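Local coordinates for protein Exo-1,3/1,4-beta-glucanase (Pseudoalteromonas sp., PDB 3RRX) that probably hydrolyses beta-1,3 and beta-1,4 glucosidic bonds of glucans, acting from the chain end as a glycoside hydrolase of family 3, at residues A121-H126 against M428-W433; V528-R533 against W551-E556. The protein carries 1 engineered substitution. One frame throughout, in Å; residues are numbered along the deposited sequence.

Interaction 1 of 2, residues A121-H126 against M428-W433; sequences ATLFPH and MQAGGW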
ATOM      1  N   ALA A 121       3.729 -10.403   9.940  1.00 16.49           N
ATOM      2  CA  ALA A 121       2.618  -9.447   9.916  1.00 14.08           C
ATOM      3  C   ALA A 121       1.423  -9.989   9.130  1.00 14.18           C
ATOM      4  O   ALA A 121       1.587 -10.748   8.179  1.00 11.64           O
ATOM      5  CB  ALA A 121       3.067  -8.118   9.318  1.00 14.59           C
ATOM      6  N   THR A 122       0.217  -9.602   9.539  1.00 13.33           N
ATOM      7  CA  THR A 122      -0.968  -9.868   8.729  1.00 12.99           C
ATOM      8  C   THR A 122      -0.853  -9.132   7.396  1.00 12.60           C
ATOM      9  O   THR A 122      -0.536  -7.948   7.372  1.00 14.15           O
ATOM     10  CB  THR A 122      -2.237  -9.377   9.435  1.00 15.81           C
ATOM     11  OG1 THR A 122      -2.368 -10.045  10.699  1.00 16.53           O
ATOM     12  CG2 THR A 122      -3.465  -9.661   8.576  1.00 13.78           C
ATOM     13  N   LEU A 123      -1.098  -9.820   6.284  1.00 11.79           N
ATOM     14  CA  LEU A 123      -1.098  -9.143   4.989  1.00 11.85           C
ATOM     15  C   LEU A 123      -2.526  -8.993   4.465  1.00 12.85           C
ATOM     16  O   LEU A 123      -3.185  -9.978   4.126  1.00 13.19           O
ATOM     17  CB  LEU A 123      -0.209  -9.881   3.976  1.00 12.28           C
ATOM     18  CG  LEU A 123       1.260 -10.078   4.385  1.00 11.45           C
ATOM     19  CD1 LEU A 123       2.012 -10.972   3.388  1.00 13.60           C
ATOM     20  CD2 LEU A 123       1.981  -8.716   4.559  1.00 14.07           C
ATOM     21  N   PHE A 124      -3.012  -7.754   4.425  1.00 11.86           N
ATOM     22  CA  PHE A 124      -4.341  -7.483   3.901  1.00 10.91           C
ATOM     23  C   PHE A 124      -4.300  -7.495   2.371  1.00 10.06           C
ATOM     24  O   PHE A 124      -3.229  -7.398   1.776  1.00 10.14           O
ATOM     25  CB  PHE A 124      -4.867  -6.147   4.451  1.00 10.35           C
ATOM     26  CG  PHE A 124      -4.999  -6.138   5.949  1.00 11.00           C
ATOM     27  CD1 PHE A 124      -6.141  -6.635   6.559  1.00 11.90           C
ATOM     28  CD2 PHE A 124      -3.969  -5.673   6.747  1.00 12.82           C
ATOM     29  CE1 PHE A 124      -6.264  -6.653   7.936  1.00 12.17           C
ATOM     30  CE2 PHE A 124      -4.080  -5.689   8.130  1.00 14.84           C
ATOM     31  CZ  PHE A 124      -5.226  -6.188   8.727  1.00 11.54           C
ATOM     32  N   PRO A 125      -5.468  -7.622   1.731  1.00 11.56           N
ATOM     33  CA  PRO A 125      -5.498  -7.471   0.272  1.00 10.68           C
ATOM     34  C   PRO A 125      -4.882  -6.132  -0.115  1.00 11.88           C
ATOM     35  O   PRO A 125      -5.033  -5.155   0.623  1.00 11.67           O
ATOM     36  CB  PRO A 125      -6.996  -7.455  -0.045  1.00 10.43           C
ATOM     37  CG  PRO A 125      -7.621  -8.239   1.056  1.00  9.27           C
ATOM     38  CD  PRO A 125      -6.800  -7.909   2.291  1.00 12.13           C
ATOM     39  N   HIS A 126      -4.177  -6.089  -1.240  1.00 10.51           N
ATOM     40  CA  HIS A 126      -3.692  -4.818  -1.754  1.00 12.59           C
ATOM     41  C   HIS A 126      -4.885  -3.943  -2.101  1.00  9.73           C
ATOM     42  O   HIS A 126      -6.004  -4.438  -2.232  1.00 10.04           O
ATOM     43  CB  HIS A 126      -2.773  -5.008  -2.961  1.00  8.51           C
ATOM     44  CG  HIS A 126      -1.340  -5.244  -2.589  1.00 13.11           C
ATOM     45  ND1 HIS A 126      -0.594  -4.315  -1.893  1.00 11.81           N
ATOM     46  CD2 HIS A 126      -0.519  -6.301  -2.809  1.00 11.82           C
ATOM     47  CE1 HIS A 126       0.629  -4.781  -1.718  1.00 12.84           C
ATOM     48  NE2 HIS A 126       0.698  -5.991  -2.252  1.00 12.16           N
ATOM     49  N   MET A 428       2.437 -15.480  -4.684  1.00 14.46           N
ATOM     50  CA  MET A 428       1.631 -14.969  -5.788  1.00 12.44           C
ATOM     51  C   MET A 428       0.342 -14.312  -5.315  1.00 11.08           C
ATOM     52  O   MET A 428      -0.101 -13.316  -5.890  1.00 12.70           O
ATOM     53  CB  MET A 428       1.290 -16.102  -6.772  1.00 15.03           C
ATOM     54  CG  MET A 428       2.430 -16.487  -7.692  1.00 21.06           C
ATOM     55  SD  MET A 428       1.906 -17.727  -8.893  1.00 25.54           S
ATOM     56  CE  MET A 428       0.791 -16.758  -9.913  1.00 12.80           C
ATOM     57  N   GLN A 429      -0.284 -14.877  -4.287  1.00 12.11           N
ATOM     58  CA  GLN A 429      -1.505 -14.272  -3.754  1.00 13.07           C
ATOM     59  C   GLN A 429      -1.209 -12.989  -2.965  1.00 12.44           C
ATOM     60  O   GLN A 429      -2.071 -12.106  -2.859  1.00 12.19           O
ATOM     61  CB  GLN A 429      -2.318 -15.276  -2.909  1.00 11.71           C
ATOM     62  CG  GLN A 429      -1.889 -15.401  -1.467  1.00 11.41           C
ATOM     63  CD  GLN A 429      -2.476 -16.643  -0.788  1.00 13.66           C
ATOM     64  OE1 GLN A 429      -2.558 -17.723  -1.389  1.00 14.26           O
ATOM     65  NE2 GLN A 429      -2.895 -16.487   0.455  1.00 12.11           N
ATOM     66  N   ALA A 430       0.010 -12.862  -2.441  1.00 11.22           N
ATOM     67  CA  ALA A 430       0.371 -11.662  -1.668  1.00  9.67           C
ATOM     68  C   ALA A 430       0.891 -10.520  -2.543  1.00 14.27           C
ATOM     69  O   ALA A 430       0.654  -9.339  -2.247  1.00 10.70           O
ATOM     70  CB  ALA A 430       1.403 -12.007  -0.576  1.00 12.16           C
ATOM     71  N   GLY A 431       1.608 -10.867  -3.610  1.00 11.60           N
ATOM     72  CA  GLY A 431       2.180  -9.863  -4.499  1.00 11.91           C
ATOM     73  C   GLY A 431       3.350  -9.127  -3.866  1.00 13.57           C
ATOM     74  O   GLY A 431       3.891  -9.564  -2.850  1.00 12.49           O
ATOM     75  N   GLY A 432       3.746  -8.009  -4.470  1.00 13.47           N
ATOM     76  CA  GLY A 432       4.902  -7.252  -4.018  1.00 11.93           C
ATOM     77  C   GLY A 432       4.716  -6.595  -2.663  1.00 14.02           C
ATOM     78  O   GLY A 432       3.614  -6.572  -2.128  1.00 12.63           O
ATOM     79  N   TRP A 433       5.802  -6.061  -2.105  1.00 13.23           N
ATOM     80  CA  TRP A 433       5.768  -5.415  -0.790  1.00 14.39           C
ATOM     81  C   TRP A 433       5.230  -6.363   0.273  1.00 16.34           C
ATOM     82  O   TRP A 433       4.358  -5.989   1.056  1.00 14.51           O
ATOM     83  CB  TRP A 433       4.889  -4.155  -0.801  1.00 16.20           C
ATOM     84  CG  TRP A 433       5.257  -3.110  -1.823  1.00 15.85           C
ATOM     85  CD1 TRP A 433       4.595  -2.826  -2.983  1.00 18.00           C
ATOM     86  CD2 TRP A 433       6.366  -2.203  -1.764  1.00 17.21           C
ATOM     87  NE1 TRP A 433       5.220  -1.794  -3.646  1.00 17.36           N
ATOM     88  CE2 TRP A 433       6.312  -1.399  -2.924  1.00 17.39           C
ATOM     89  CE3 TRP A 433       7.398  -1.993  -0.846  1.00 21.55           C
ATOM     90  CZ2 TRP A 433       7.252  -0.404  -3.190  1.00 20.60           C
ATOM     91  CZ3 TRP A 433       8.330  -0.999  -1.111  1.00 23.49           C
ATOM     92  CH2 TRP A 433       8.250  -0.222  -2.269  1.00 17.08           C
TER
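The loop at Leu123 to His126 runs nearly square to the chain at Ala430 to Trp433, their end-to-end directions 84° apart. The backbones stay well separated. Leu123 and Ala430 form the closest pair, with CA atoms 7.3 Å apart, so side chains from the loop bridge the gap. His126 does most of this. Its imidazole points an edge at the turn that follows helix 426-430. His126 NE2 donates a hydrogen bond to Gly432 O at 3.0 Å. The oxygen lies close to the ring plane, but the bond is bent, with an N-H...O angle of 143°. On the Gly432 side, the donor is tilted somewhat from the carbonyl plane. Ala430 O lies at the same edge, 3.3 Å from His126 CD2. With CG placed anti to the carbonyl carbon (chi1 -86°), the ring reaches across to this pair of carbonyls. Trp433 comes nearest with CB, 4.4 Å from His126 CE1; its indole NE1 is bonded to Glu176. The apolar part is small: Leu123 CD1 touches Ala430 CB at 4.1 Å. Gly431 leaves the helix with positive phi, which favours glycine, and turns the chain past the histidine edge. The ring of His113 stacks on that of His126, and Tyr175 also meets it. His126 is the N-cap residue of helix 127-133. The contact therefore joins the start of a helix in the N-terminal family 3 domain, which has a TIM-barrel fold, to the end of helix 426-430 in the C-terminal domain. Phe124 packs on helix 136-151 of the barrel domain and on helix 384-397.

Interaction 2 of 2, residues V528-R533 against W551-E556; sequences VFLSGR and WLPGSE
One direct backbone hydrogen bond joins Ser531 to Trp551: Ser531 N donates to Trp551 O at 3.1 Å. It is bent, and the donor stands 50° out of the carbonyl plane. Two CA-H...O contacts lie beside it. Leu530 CA approaches Trp551 O, and Trp551 CA approaches Ser531 O at 3.1 Å. A water provides the next link. It donates to Phe529 O and to Ser531 OG, and accepts from Trp551 N at 3.0 Å. The same water lies over one face of the indole, toward its rim. Ser531 OG in turn donates to Arg533 O at 2.8 Å, so the hydroxyl both accepts from the water and holds the turn after the strand. Strands 525-530 and 546-551 are parallel neighbours in the six-stranded sheet of the C-terminal family 3 domain, an alpha/beta sandwich. At their C-terminal ends the water bridges Phe529 O and Trp551 N from beside the pair. The apolar contacts follow. Leu530 crosses Pro553 at about a right angle, with CD2 3.8 Å from Pro553 CD. Leu552 lies over the backbone of the other segment: CG is 3.6 Å from Ser531 O, and CD1 is 3.9 Å from Gly532 CA. Its CG stands anti to the carbonyl carbon (chi1 -61°), which carries the branch across the Ser531-Gly532 peptide. An alanine here would lack CG and both methyls and would probably leave a gap beside Gly532 and Ser531 O. The Trp551 indole brings an edge, with CZ3 4.1 Å from Arg533 C, while Ile128 and Ala132 of helix 127-133 pack on the same side chain. Arg533 turns to partners outside the two segments: a salt bridge to Glu489 and a hydrogen bond to Gly497 O.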
ATOM      1  N   VAL A 528      -9.520 -18.784 -10.962  1.00 12.02           N
ATOM      2  CA  VAL A 528      -9.256 -17.738  -9.975  1.00 11.01           C
ATOM      3  C   VAL A 528      -8.014 -16.971 -10.421  1.00 12.16           C
ATOM      4  O   VAL A 528      -6.916 -17.528 -10.470  1.00 12.37           O
ATOM      5  CB  VAL A 528      -9.027 -18.313  -8.558  1.00 11.63           C
ATOM      6  CG1 VAL A 528      -8.711 -17.174  -7.560  1.00 10.17           C
ATOM      7  CG2 VAL A 528     -10.244 -19.103  -8.095  1.00 11.73           C
ATOM      8  N   PHE A 529      -8.197 -15.695 -10.740  1.00 10.44           N
ATOM      9  CA  PHE A 529      -7.168 -14.893 -11.383  1.00 10.11           C
ATOM     10  C   PHE A 529      -6.529 -13.926 -10.375  1.00 13.07           C
ATOM     11  O   PHE A 529      -7.199 -13.034  -9.840  1.00 10.94           O
ATOM     12  CB  PHE A 529      -7.820 -14.121 -12.543  1.00 12.04           C
ATOM     13  CG  PHE A 529      -6.856 -13.377 -13.421  1.00 11.15           C
ATOM     14  CD1 PHE A 529      -5.907 -14.061 -14.172  1.00 10.47           C
ATOM     15  CD2 PHE A 529      -6.921 -11.994 -13.522  1.00 10.49           C
ATOM     16  CE1 PHE A 529      -5.032 -13.382 -14.997  1.00 13.58           C
ATOM     17  CE2 PHE A 529      -6.047 -11.299 -14.356  1.00 14.75           C
ATOM     18  CZ  PHE A 529      -5.097 -11.994 -15.090  1.00 11.27           C
ATOM     19  N   LEU A 530      -5.237 -14.116 -10.117  1.00 11.63           N
ATOM     20  CA  LEU A 530      -4.468 -13.235  -9.234  1.00 10.23           C
ATOM     21  C   LEU A 530      -3.740 -12.182 -10.054  1.00 11.58           C
ATOM     22  O   LEU A 530      -2.964 -12.516 -10.950  1.00 12.94           O
ATOM     23  CB  LEU A 530      -3.444 -14.054  -8.442  1.00 10.74           C
ATOM     24  CG  LEU A 530      -4.019 -15.189  -7.596  1.00 12.65           C
ATOM     25  CD1 LEU A 530      -2.895 -16.056  -6.988  1.00 13.65           C
ATOM     26  CD2 LEU A 530      -4.914 -14.617  -6.508  1.00 12.11           C
ATOM     27  N   SER A 531      -3.987 -10.907  -9.761  1.00 10.32           N
ATOM     28  CA  SER A 531      -3.366  -9.846 -10.530  1.00  9.30           C
ATOM     29  C   SER A 531      -3.447  -8.515  -9.794  1.00 11.24           C
ATOM     30  O   SER A 531      -4.274  -8.330  -8.899  1.00 11.42           O
ATOM     31  CB  SER A 531      -4.050  -9.695 -11.901  1.00 10.70           C
ATOM     32  OG  SER A 531      -5.335  -9.101 -11.739  1.00 13.44           O
ATOM     33  N   GLY A 532      -2.587  -7.583 -10.187  1.00  9.65           N
ATOM     34  CA  GLY A 532      -2.607  -6.259  -9.594  1.00  9.49           C
ATOM     35  C   GLY A 532      -3.418  -5.269 -10.403  1.00 10.48           C
ATOM     36  O   GLY A 532      -3.371  -4.063 -10.141  1.00 10.55           O
ATOM     37  N   ARG A 533      -4.161  -5.765 -11.389  1.00 11.88           N
ATOM     38  CA  ARG A 533      -4.835  -4.880 -12.344  1.00 10.77           C
ATOM     39  C   ARG A 533      -5.657  -5.720 -13.316  1.00 10.59           C
ATOM     40  O   ARG A 533      -5.378  -6.903 -13.508  1.00 11.74           O
ATOM     41  CB  ARG A 533      -3.783  -4.103 -13.138  1.00 11.11           C
ATOM     42  CG  ARG A 533      -2.714  -5.036 -13.722  1.00 11.95           C
ATOM     43  CD  ARG A 533      -1.567  -4.309 -14.445  1.00 14.40           C
ATOM     44  NE  ARG A 533      -0.364  -5.147 -14.438  1.00 12.85           N
ATOM     45  CZ  ARG A 533       0.877  -4.690 -14.579  1.00 13.56           C
ATOM     46  NH1 ARG A 533       1.102  -3.391 -14.748  1.00 11.56           N
ATOM     47  NH2 ARG A 533       1.901  -5.534 -14.530  1.00 11.04           N
ATOM     48  N   TRP A 551      -7.592 -10.409  -7.454  1.00 11.15           N
ATOM     49  CA  TRP A 551      -6.609  -9.355  -7.179  1.00 11.20           C
ATOM     50  C   TRP A 551      -5.400  -9.945  -6.443  1.00 11.12           C
ATOM     51  O   TRP A 551      -4.903 -10.997  -6.841  1.00 12.31           O
ATOM     52  CB  TRP A 551      -7.260  -8.184  -6.420  1.00 11.30           C
ATOM     53  CG  TRP A 551      -8.609  -7.801  -7.030  1.00 10.23           C
ATOM     54  CD1 TRP A 551      -9.841  -7.960  -6.459  1.00 11.14           C
ATOM     55  CD2 TRP A 551      -8.841  -7.235  -8.333  1.00 11.08           C
ATOM     56  NE1 TRP A 551     -10.822  -7.496  -7.314  1.00 11.31           N
ATOM     57  CE2 TRP A 551     -10.234  -7.058  -8.473  1.00 10.26           C
ATOM     58  CE3 TRP A 551      -8.004  -6.858  -9.393  1.00  9.59           C
ATOM     59  CZ2 TRP A 551     -10.813  -6.535  -9.639  1.00 11.40           C
ATOM     60  CZ3 TRP A 551      -8.581  -6.323 -10.552  1.00 11.21           C
ATOM     61  CH2 TRP A 551      -9.972  -6.160 -10.658  1.00 13.70           C
ATOM     62  N   LEU A 552      -4.917  -9.275  -5.402  1.00 10.06           N
ATOM     63  CA  LEU A 552      -3.801  -9.790  -4.610  1.00 10.61           C
ATOM     64  C   LEU A 552      -4.250  -9.895  -3.159  1.00 10.95           C
ATOM     65  O   LEU A 552      -3.965  -9.011  -2.353  1.00 10.67           O
ATOM     66  CB  LEU A 552      -2.578  -8.864  -4.722  1.00 10.82           C
ATOM     67  CG  LEU A 552      -2.050  -8.712  -6.152  1.00 10.80           C
ATOM     68  CD1 LEU A 552      -1.045  -7.566  -6.275  1.00 10.60           C
ATOM     69  CD2 LEU A 552      -1.463 -10.039  -6.679  1.00 11.46           C
ATOM     70  N   PRO A 553      -4.966 -10.981  -2.823  1.00 12.73           N
ATOM     71  CA  PRO A 553      -5.711 -11.077  -1.560  1.00  9.09           C
ATOM     72  C   PRO A 553      -4.897 -11.055  -0.262  1.00 11.13           C
ATOM     73  O   PRO A 553      -5.487 -10.786   0.785  1.00 12.76           O
ATOM     74  CB  PRO A 553      -6.470 -12.404  -1.692  1.00 13.68           C
ATOM     75  CG  PRO A 553      -5.791 -13.151  -2.784  1.00 15.65           C
ATOM     76  CD  PRO A 553      -5.230 -12.131  -3.714  1.00  9.21           C
ATOM     77  N   GLY A 554      -3.594 -11.315  -0.306  1.00  7.92           N
ATOM     78  CA  GLY A 554      -2.801 -11.256   0.920  1.00  8.95           C
ATOM     79  C   GLY A 554      -2.690 -12.603   1.626  1.00 13.22           C
ATOM     80  O   GLY A 554      -2.729 -13.642   0.978  1.00 11.72           O
ATOM     81  N   SER A 555      -2.566 -12.598   2.956  1.00 10.37           N
ATOM     82  CA  SER A 555      -2.261 -13.842   3.686  1.00 10.70           C
ATOM     83  C   SER A 555      -3.442 -14.804   3.859  1.00 13.20           C
ATOM     84  O   SER A 555      -3.243 -16.010   4.057  1.00 13.33           O
ATOM     85  CB  SER A 555      -1.636 -13.534   5.061  1.00 12.54           C
ATOM     86  OG  SER A 555      -2.461 -12.674   5.822  1.00 13.35           O
ATOM     87  N   GLU A 556      -4.664 -14.278   3.799  1.00 12.96           N
ATOM     88  CA  GLU A 556      -5.845 -15.054   4.190  1.00 15.09           C
ATOM     89  C   GLU A 556      -6.570 -15.700   3.007  1.00 15.36           C
ATOM     90  O   GLU A 556      -7.709 -15.348   2.693  1.00 14.30           O
ATOM     91  CB  GLU A 556      -6.814 -14.190   5.006  1.00 12.45           C
ATOM     92  CG  GLU A 556      -6.185 -13.602   6.263  1.00 12.77           C
ATOM     93  CD  GLU A 556      -5.309 -14.612   6.986  1.00 18.28           C
ATOM     94  OE1 GLU A 556      -5.813 -15.708   7.301  1.00 19.64           O
ATOM     95  OE2 GLU A 556      -4.115 -14.314   7.227  1.00 19.10           O
TER
HETATM   96  O   HOH W   1      -7.486 -10.321 -10.435  1.00 10.68           O

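In the fold
Both contacts are buried, and their centres lie about 8 Å apart. Interaction 1 joins the two family 3 domains, whereas interaction 2 lies within the C-terminal one, where two neighbouring strands end. Their chemistry differs accordingly. Between its two segments, interaction 1 has one side-chain to carbonyl bond and a small apolar touch. The strand ends use backbone bonding, a bridging water and wider apolar cover. Segment 551-556 connects them: Gly554 O probably accepts from Gln429 NE2 (2.9 Å), and Leu123 O probably accepts from Ser555 N. Helix 127-133 is also shared, as His126 stands at its N-cap and Trp551 packs on it.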